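Local atomic coordinates of aromatic-L-amino-acid decarboxylase (Catharanthus roseus, PDB entry 6EEW), a protein that catalyses the pyridoxal 5'-phosphate-dependent decarboxylation of L-tryptophan to tryptamine and of 5-hydroxy-L-tryptophan to serotonin, working as a homodimer. Residues 202-207 and 219-223. Residues are numbered along the deposited sequence; the frame is centred on the assembly and turned at random.
Sequences THTMFP and NIRLI
L222 lays its two methyls against H203 and P207. CD1 lies 3.4 Å from CB of H203, while CD2, also near that CB, sits 4.0 Å from CG of P207, the side chains of L222 and P207 crossing at about a right angle. CD2 also meets the F206 ring at its edge, 4.3 Å from CD2 of that phenylalanine. Two residues earlier in the strand, I220 covers the start of the helix: its CG2 is 4.0 Å from CB of P207 and its CD1 3.6 Å from the carbonyl O of P207. With chi1 at -59°, CG2 stands anti to the backbone N and CG1 beside it; chi2 of 177° then extends CD1 to that O. The side-chain pairs are apolar. The H203 imidazole leads away from the strand, with OG1 of T204 over the centre of one face. R221, facing the other way, forms a salt bridge with D245. Across the dimer interface, P207 touches T344 of the second subunit. H203 belongs to the L-tryptophan site, although its side chain is about 9 Å from the bound tryptophan. The packing joins this loop and helix 206-212 to strand 220-223, outermost of the mixed sheet within this chain, in the beta-alpha-beta crossover from strand 194-199 within the PLP-dependent decarboxylase fold.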
loop_
_atom_site.group_PDB
_atom_site.type_symbol
_atom_site.label_atom_id
_atom_site.label_comp_id
_atom_site.label_asym_id
_atom_site.label_seq_id
_atom_site.Cartn_x
_atom_site.Cartn_y
_atom_site.Cartn_z
ATOM N N THR A 202 7.940 -9.177 -19.610
ATOM C CA THR A 202 7.746 -8.461 -18.353
ATOM C C THR A 202 8.970 -7.586 -18.112
ATOM O O THR A 202 9.764 -7.853 -17.209
ATOM C CB THR A 202 7.538 -9.429 -17.207
ATOM O OG1 THR A 202 8.694 -10.264 -17.092
ATOM C CG2 THR A 202 6.302 -10.283 -17.468
ATOM N N HIS A 203 9.155 -6.570 -18.954
ATOM C CA HIS A 203 10.343 -5.729 -18.872
ATOM C C HIS A 203 10.042 -4.328 -18.347
ATOM O O HIS A 203 10.944 -3.486 -18.325
ATOM C CB HIS A 203 11.038 -5.620 -20.233
ATOM C CG HIS A 203 10.314 -4.753 -21.214
ATOM N ND1 HIS A 203 9.194 -5.172 -21.898
ATOM C CD2 HIS A 203 10.543 -3.479 -21.613
ATOM C CE1 HIS A 203 8.770 -4.197 -22.684
ATOM N NE2 HIS A 203 9.570 -3.158 -22.530
ATOM N N THR A 204 8.802 -4.047 -17.939
ATOM C CA THR A 204 8.489 -2.741 -17.380
ATOM C C THR A 204 8.495 -2.716 -15.862
ATOM O O THR A 204 8.935 -1.724 -15.271
ATOM C CB THR A 204 7.109 -2.277 -17.860
ATOM O OG1 THR A 204 6.921 -2.637 -19.234
ATOM C CG2 THR A 204 6.981 -0.771 -17.718
ATOM N N MET A 205 8.055 -3.790 -15.218
ATOM C CA MET A 205 7.923 -3.860 -13.767
ATOM C C MET A 205 9.025 -4.670 -13.105
ATOM O O MET A 205 9.563 -4.264 -12.072
ATOM C CB MET A 205 6.548 -4.457 -13.419
ATOM C CG MET A 205 6.308 -4.827 -11.952
ATOM S SD MET A 205 6.849 -6.486 -11.472
ATOM C CE MET A 205 5.791 -7.517 -12.489
ATOM N N PHE A 206 9.387 -5.793 -13.721
ATOM C CA PHE A 206 10.328 -6.735 -13.115
ATOM C C PHE A 206 11.739 -6.167 -12.994
ATOM O O PHE A 206 12.343 -6.279 -11.910
ATOM C CB PHE A 206 10.292 -8.033 -13.928
ATOM C CG PHE A 206 11.454 -8.935 -13.699
ATOM C CD1 PHE A 206 11.566 -9.682 -12.534
ATOM C CD2 PHE A 206 12.460 -9.001 -14.642
ATOM C CE1 PHE A 206 12.669 -10.516 -12.338
ATOM C CE2 PHE A 206 13.566 -9.827 -14.459
ATOM C CZ PHE A 206 13.670 -10.584 -13.304
ATOM N N PRO A 207 12.330 -5.578 -14.034
ATOM C CA PRO A 207 13.664 -4.973 -13.865
ATOM C C PRO A 207 13.694 -3.856 -12.832
ATOM O O PRO A 207 14.666 -3.727 -12.070
ATOM C CB PRO A 207 13.986 -4.448 -15.272
ATOM C CG PRO A 207 13.082 -5.264 -16.207
ATOM C CD PRO A 207 11.841 -5.507 -15.423
ATOM N N ASN A 219 23.169 -7.567 -13.998
ATOM C CA ASN A 219 22.756 -8.881 -13.529
ATOM C C ASN A 219 21.243 -9.072 -13.588
ATOM O O ASN A 219 20.717 -10.020 -12.990
ATOM C CB ASN A 219 23.269 -9.124 -12.109
ATOM C CG ASN A 219 24.779 -9.221 -12.048
ATOM O OD1 ASN A 219 25.454 -9.219 -13.074
ATOM N ND2 ASN A 219 25.314 -9.353 -10.840
ATOM N N ILE A 220 20.541 -8.192 -14.297
ATOM C CA ILE A 220 19.111 -8.301 -14.557
ATOM C C ILE A 220 18.970 -8.747 -16.005
ATOM O O ILE A 220 19.307 -7.986 -16.916
ATOM C CB ILE A 220 18.394 -6.966 -14.322
ATOM C CG1 ILE A 220 18.599 -6.480 -12.884
ATOM C CG2 ILE A 220 16.914 -7.091 -14.629
ATOM C CD1 ILE A 220 17.982 -5.109 -12.596
ATOM N N ARG A 221 18.514 -9.986 -16.230
ATOM C CA ARG A 221 18.529 -10.615 -17.550
ATOM C C ARG A 221 17.114 -10.912 -18.036
ATOM O O ARG A 221 16.355 -11.628 -17.366
ATOM C CB ARG A 221 19.394 -11.874 -17.522
ATOM C CG ARG A 221 20.810 -11.594 -16.992
ATOM C CD ARG A 221 21.781 -12.704 -17.352
ATOM N NE ARG A 221 21.919 -12.830 -18.797
ATOM C CZ ARG A 221 22.387 -13.913 -19.405
ATOM N NH1 ARG A 221 22.760 -14.964 -18.689
ATOM N NH2 ARG A 221 22.479 -13.950 -20.731
ATOM N N LEU A 222 16.766 -10.362 -19.204
ATOM C CA LEU A 222 15.493 -10.637 -19.864
ATOM C C LEU A 222 15.655 -11.774 -20.878
ATOM O O LEU A 222 16.433 -11.666 -21.834
ATOM C CB LEU A 222 14.972 -9.382 -20.564
ATOM C CG LEU A 222 14.619 -8.101 -19.805
ATOM C CD1 LEU A 222 14.052 -7.110 -20.817
ATOM C CD2 LEU A 222 13.634 -8.350 -18.677
ATOM N N ILE A 223 14.890 -12.841 -20.692
ATOM C CA ILE A 223 14.927 -14.018 -21.555
ATOM C C ILE A 223 14.188 -13.712 -22.854
ATOM O O ILE A 223 12.976 -13.450 -22.840
ATOM C CB ILE A 223 14.329 -15.236 -20.845
ATOM C CG1 ILE A 223 14.982 -15.409 -19.482
ATOM C CG2 ILE A 223 14.581 -16.476 -21.663
ATOM C CD1 ILE A 223 14.162 -16.250 -18.541
#